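Local coordinates for protein uridylate kinase (Archaeoglobus fulgidus, PDB 2IJ9) that probably catalyses the reversible transfer of a phosphate from ATP to UMP, giving UDP and ADP in pyrimidine biosynthesis, at residues B[125-139]-B[187-200]. The protein carries 1 engineered substitution. Sequence-based numbering, arbitrary orientation.
Sequences EFIKADVFINATNVD and IIERSKIKTYVILG
F132 N donates to K194 O at 2.9 Å and opens a ladder of six backbone hydrogen bonds. It joins two parallel neighbours, strands 131-136 and 195-199, in the central sheet of the amino acid kinase fold. F132, N134 and T136 use both N and O toward 194-200. The alternate residues V131 and I133 bond strand 2-7 on the other side. At the far end T136 N approaches I198 O almost in line with the carbonyl, though the bond is bent at the hydrogen (141°), and G200 N closes the ladder on T136 O. T136 and N137 are predicted to bind ATP.

On the face with F132, the T195 hydroxyl gives its proton to I193 O at 2.9 Å. With OG1 placed beside the backbone N (chi1 -59°), T195 CG2 rests 3.7 Å from F132 CD2. A valine here would probably leave I193 O without this donor. I188 CG1 lies at the edge of the same ring. S191 OG donates to I188 O and accepts a weak bond from I193 N.

On the opposite face the Y196 hydroxyl bonds E212 O. The ring of Y196 takes V131 at its edge, where CG2 comes to 3.8 Å from CD1.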
# COMPACT_ATOMS: atom_id res chain seq x y z
N GLU B 125 8.08 -17.07 -27.63
CA GLU B 125 8.85 -17.98 -28.46
C GLU B 125 8.28 -19.40 -28.36
O GLU B 125 7.92 -19.97 -29.38
CB GLU B 125 10.31 -17.93 -28.03
CG GLU B 125 11.27 -18.76 -28.83
CD GLU B 125 12.62 -18.85 -28.14
OE1 GLU B 125 12.66 -19.32 -26.98
OE2 GLU B 125 13.64 -18.43 -28.75
N PHE B 126 8.19 -19.92 -27.14
CA PHE B 126 7.61 -21.24 -26.80
C PHE B 126 6.31 -21.53 -27.52
O PHE B 126 6.15 -22.60 -28.11
CB PHE B 126 7.34 -21.29 -25.31
CG PHE B 126 6.96 -22.65 -24.79
CD1 PHE B 126 7.94 -23.58 -24.47
CD2 PHE B 126 5.64 -22.97 -24.55
CE1 PHE B 126 7.60 -24.83 -23.97
CE2 PHE B 126 5.29 -24.22 -24.04
CZ PHE B 126 6.28 -25.14 -23.74
N ILE B 127 5.39 -20.58 -27.48
CA ILE B 127 4.08 -20.79 -28.08
C ILE B 127 3.97 -20.22 -29.48
O ILE B 127 2.87 -20.21 -30.04
CB ILE B 127 2.99 -20.17 -27.22
CG1 ILE B 127 3.17 -18.64 -27.17
CG2 ILE B 127 3.02 -20.80 -25.83
CD1 ILE B 127 1.89 -17.83 -26.97
N LYS B 128 5.09 -19.75 -30.04
CA LYS B 128 5.13 -19.07 -31.35
C LYS B 128 4.11 -17.94 -31.41
O LYS B 128 3.06 -18.06 -32.07
CB LYS B 128 4.89 -20.06 -32.51
CG LYS B 128 6.14 -20.80 -33.00
CD LYS B 128 6.39 -22.09 -32.22
CE LYS B 128 7.77 -22.68 -32.50
NZ LYS B 128 8.89 -21.85 -31.94
N ALA B 129 4.39 -16.85 -30.69
CA ALA B 129 3.41 -15.78 -30.55
C ALA B 129 3.46 -14.87 -31.76
O ALA B 129 4.52 -14.70 -32.36
CB ALA B 129 3.63 -15.01 -29.28
N ASP B 130 2.30 -14.30 -32.10
CA ASP B 130 2.19 -13.35 -33.21
C ASP B 130 2.76 -11.99 -32.84
O ASP B 130 3.35 -11.31 -33.69
CB ASP B 130 0.73 -13.18 -33.62
CG ASP B 130 0.15 -14.44 -34.22
OD1 ASP B 130 -1.05 -14.69 -34.02
OD2 ASP B 130 0.90 -15.17 -34.90
N VAL B 131 2.58 -11.60 -31.58
CA VAL B 131 3.03 -10.29 -31.12
C VAL B 131 3.31 -10.29 -29.62
O VAL B 131 2.49 -10.73 -28.80
CB VAL B 131 2.02 -9.15 -31.54
CG1 VAL B 131 0.60 -9.40 -30.98
CG2 VAL B 131 2.54 -7.77 -31.16
N PHE B 132 4.51 -9.82 -29.28
CA PHE B 132 4.90 -9.61 -27.89
C PHE B 132 4.77 -8.13 -27.49
O PHE B 132 5.59 -7.31 -27.87
CB PHE B 132 6.34 -10.08 -27.68
CG PHE B 132 6.87 -9.84 -26.29
CD1 PHE B 132 6.01 -9.79 -25.18
CD2 PHE B 132 8.23 -9.70 -26.08
CE1 PHE B 132 6.51 -9.56 -23.91
CE2 PHE B 132 8.74 -9.50 -24.80
CZ PHE B 132 7.88 -9.43 -23.72
N ILE B 133 3.76 -7.83 -26.69
CA ILE B 133 3.52 -6.47 -26.23
C ILE B 133 4.04 -6.27 -24.80
O ILE B 133 3.49 -6.79 -23.82
CB ILE B 133 2.02 -6.12 -26.31
CG1 ILE B 133 1.52 -6.39 -27.73
CG2 ILE B 133 1.79 -4.67 -25.91
CD1 ILE B 133 0.06 -6.12 -27.91
N ASN B 134 5.13 -5.51 -24.69
CA ASN B 134 5.78 -5.27 -23.41
C ASN B 134 5.35 -3.93 -22.76
O ASN B 134 5.97 -2.88 -22.97
CB ASN B 134 7.31 -5.34 -23.59
CG ASN B 134 8.04 -5.27 -22.28
OD1 ASN B 134 7.55 -5.73 -21.25
ND2 ASN B 134 9.24 -4.69 -22.32
N ALA B 135 4.27 -3.98 -21.97
CA ALA B 135 3.69 -2.79 -21.37
C ALA B 135 4.45 -2.33 -20.13
O ALA B 135 4.24 -2.85 -19.03
CB ALA B 135 2.25 -3.05 -21.01
N THR B 136 5.34 -1.36 -20.33
CA THR B 136 6.16 -0.82 -19.25
C THR B 136 5.66 0.57 -18.79
O THR B 136 4.61 1.04 -19.24
CB THR B 136 7.68 -0.84 -19.63
OG1 THR B 136 8.47 -0.25 -18.59
CG2 THR B 136 7.94 -0.11 -20.95
N ASN B 137 6.40 1.21 -17.88
CA ASN B 137 6.02 2.52 -17.35
C ASN B 137 6.70 3.66 -18.11
O ASN B 137 6.45 4.83 -17.84
CB ASN B 137 6.27 2.61 -15.84
CG ASN B 137 7.54 1.91 -15.41
OD1 ASN B 137 8.55 1.94 -16.12
ND2 ASN B 137 7.49 1.25 -14.25
N VAL B 138 7.57 3.30 -19.05
CA VAL B 138 8.11 4.29 -19.98
C VAL B 138 7.47 4.11 -21.36
O VAL B 138 6.76 3.13 -21.60
CB VAL B 138 9.67 4.29 -20.04
CG1 VAL B 138 10.24 4.39 -18.61
CG2 VAL B 138 10.20 3.05 -20.76
N ASP B 139 7.72 5.07 -22.26
CA ASP B 139 6.97 5.19 -23.52
C ASP B 139 7.52 4.31 -24.66
O ASP B 139 6.77 3.86 -25.53
CB ASP B 139 6.96 6.66 -23.95
CG ASP B 139 5.76 7.03 -24.82
OD1 ASP B 139 5.08 6.13 -25.38
OD2 ASP B 139 5.50 8.25 -24.94
N ILE B 187 16.50 -12.91 -26.64
CA ILE B 187 15.39 -13.82 -26.90
C ILE B 187 14.48 -13.29 -28.01
O ILE B 187 14.09 -14.05 -28.90
CB ILE B 187 14.60 -14.16 -25.62
CG1 ILE B 187 15.49 -14.92 -24.63
CG2 ILE B 187 13.38 -15.04 -25.95
CD1 ILE B 187 15.06 -14.82 -23.16
N ILE B 188 14.18 -12.00 -27.99
CA ILE B 188 13.36 -11.40 -29.06
C ILE B 188 14.03 -11.53 -30.43
O ILE B 188 13.35 -11.75 -31.45
CB ILE B 188 13.05 -9.93 -28.81
CG1 ILE B 188 12.37 -9.75 -27.46
CG2 ILE B 188 12.14 -9.40 -29.91
CD1 ILE B 188 12.38 -8.32 -26.97
N GLU B 189 15.36 -11.39 -30.45
CA GLU B 189 16.13 -11.50 -31.68
C GLU B 189 16.07 -12.91 -32.25
O GLU B 189 15.81 -13.08 -33.44
CB GLU B 189 17.59 -11.07 -31.49
CG GLU B 189 18.36 -10.97 -32.80
CD GLU B 189 19.85 -10.79 -32.62
OE1 GLU B 189 20.30 -10.53 -31.49
OE2 GLU B 189 20.59 -10.92 -33.62
N ARG B 190 16.31 -13.90 -31.39
CA ARG B 190 16.20 -15.31 -31.76
C ARG B 190 14.81 -15.65 -32.28
O ARG B 190 14.67 -16.28 -33.32
CB ARG B 190 16.55 -16.22 -30.59
CG ARG B 190 18.04 -16.42 -30.40
CD ARG B 190 18.33 -17.60 -29.47
NE ARG B 190 18.83 -17.17 -28.16
CZ ARG B 190 19.62 -17.90 -27.38
NH1 ARG B 190 20.02 -19.11 -27.77
NH2 ARG B 190 20.02 -17.42 -26.21
N SER B 191 13.79 -15.19 -31.56
CA SER B 191 12.40 -15.55 -31.85
C SER B 191 11.84 -14.86 -33.09
O SER B 191 10.88 -15.34 -33.69
CB SER B 191 11.49 -15.24 -30.65
OG SER B 191 11.29 -13.83 -30.51
N LYS B 192 12.45 -13.73 -33.45
CA LYS B 192 12.00 -12.92 -34.59
C LYS B 192 10.50 -12.58 -34.50
O LYS B 192 9.82 -12.45 -35.52
CB LYS B 192 12.33 -13.62 -35.92
CG LYS B 192 13.80 -14.05 -36.05
CD LYS B 192 14.11 -14.73 -37.39
CE LYS B 192 13.67 -16.19 -37.40
NZ LYS B 192 13.97 -16.85 -38.69
N ILE B 193 10.01 -12.44 -33.27
CA ILE B 193 8.62 -12.10 -32.99
C ILE B 193 8.43 -10.58 -32.83
O ILE B 193 9.14 -9.93 -32.05
CB ILE B 193 8.10 -12.84 -31.73
CG1 ILE B 193 8.21 -14.35 -31.93
CG2 ILE B 193 6.66 -12.46 -31.41
CD1 ILE B 193 7.73 -15.15 -30.75
N LYS B 194 7.47 -10.02 -33.59
CA LYS B 194 7.17 -8.59 -33.56
C LYS B 194 6.86 -8.12 -32.15
O LYS B 194 5.85 -8.53 -31.55
CB LYS B 194 6.00 -8.26 -34.48
CG LYS B 194 5.82 -6.77 -34.76
CD LYS B 194 4.34 -6.44 -34.91
CE LYS B 194 4.09 -5.10 -35.60
NZ LYS B 194 4.07 -5.21 -37.09
N THR B 195 7.73 -7.26 -31.63
CA THR B 195 7.65 -6.77 -30.26
C THR B 195 7.23 -5.29 -30.19
O THR B 195 7.45 -4.52 -31.12
CB THR B 195 8.98 -7.05 -29.50
OG1 THR B 195 9.22 -8.46 -29.51
CG2 THR B 195 8.90 -6.59 -28.04
N TYR B 196 6.60 -4.94 -29.09
CA TYR B 196 6.30 -3.56 -28.75
C TYR B 196 6.92 -3.27 -27.39
O TYR B 196 6.98 -4.15 -26.52
CB TYR B 196 4.79 -3.34 -28.71
CG TYR B 196 4.17 -3.18 -30.07
CD1 TYR B 196 3.89 -4.28 -30.87
CD2 TYR B 196 3.86 -1.91 -30.56
CE1 TYR B 196 3.32 -4.13 -32.12
CE2 TYR B 196 3.28 -1.75 -31.81
CZ TYR B 196 3.01 -2.86 -32.58
OH TYR B 196 2.44 -2.69 -33.83
N VAL B 197 7.40 -2.05 -27.22
CA VAL B 197 7.84 -1.56 -25.92
C VAL B 197 7.07 -0.27 -25.65
O VAL B 197 7.28 0.74 -26.34
CB VAL B 197 9.35 -1.31 -25.90
CG1 VAL B 197 9.75 -0.57 -24.62
CG2 VAL B 197 10.10 -2.64 -26.02
N ILE B 198 6.15 -0.29 -24.69
CA ILE B 198 5.19 0.80 -24.61
C ILE B 198 4.87 1.28 -23.20
O ILE B 198 5.12 0.57 -22.23
CB ILE B 198 3.87 0.46 -25.36
CG1 ILE B 198 3.21 -0.78 -24.74
CG2 ILE B 198 4.15 0.30 -26.86
CD1 ILE B 198 1.72 -0.91 -25.06
N LEU B 199 4.34 2.49 -23.09
CA LEU B 199 3.73 2.92 -21.85
C LEU B 199 2.42 2.14 -21.64
O LEU B 199 1.45 2.27 -22.40
CB LEU B 199 3.53 4.44 -21.85
CG LEU B 199 3.13 4.98 -20.48
CD1 LEU B 199 4.01 6.16 -20.10
CD2 LEU B 199 1.62 5.31 -20.39
N GLY B 200 2.43 1.31 -20.60
CA GLY B 200 1.35 0.40 -20.34
C GLY B 200 0.04 1.05 -19.95
O GLY B 200 -0.26 1.20 -18.76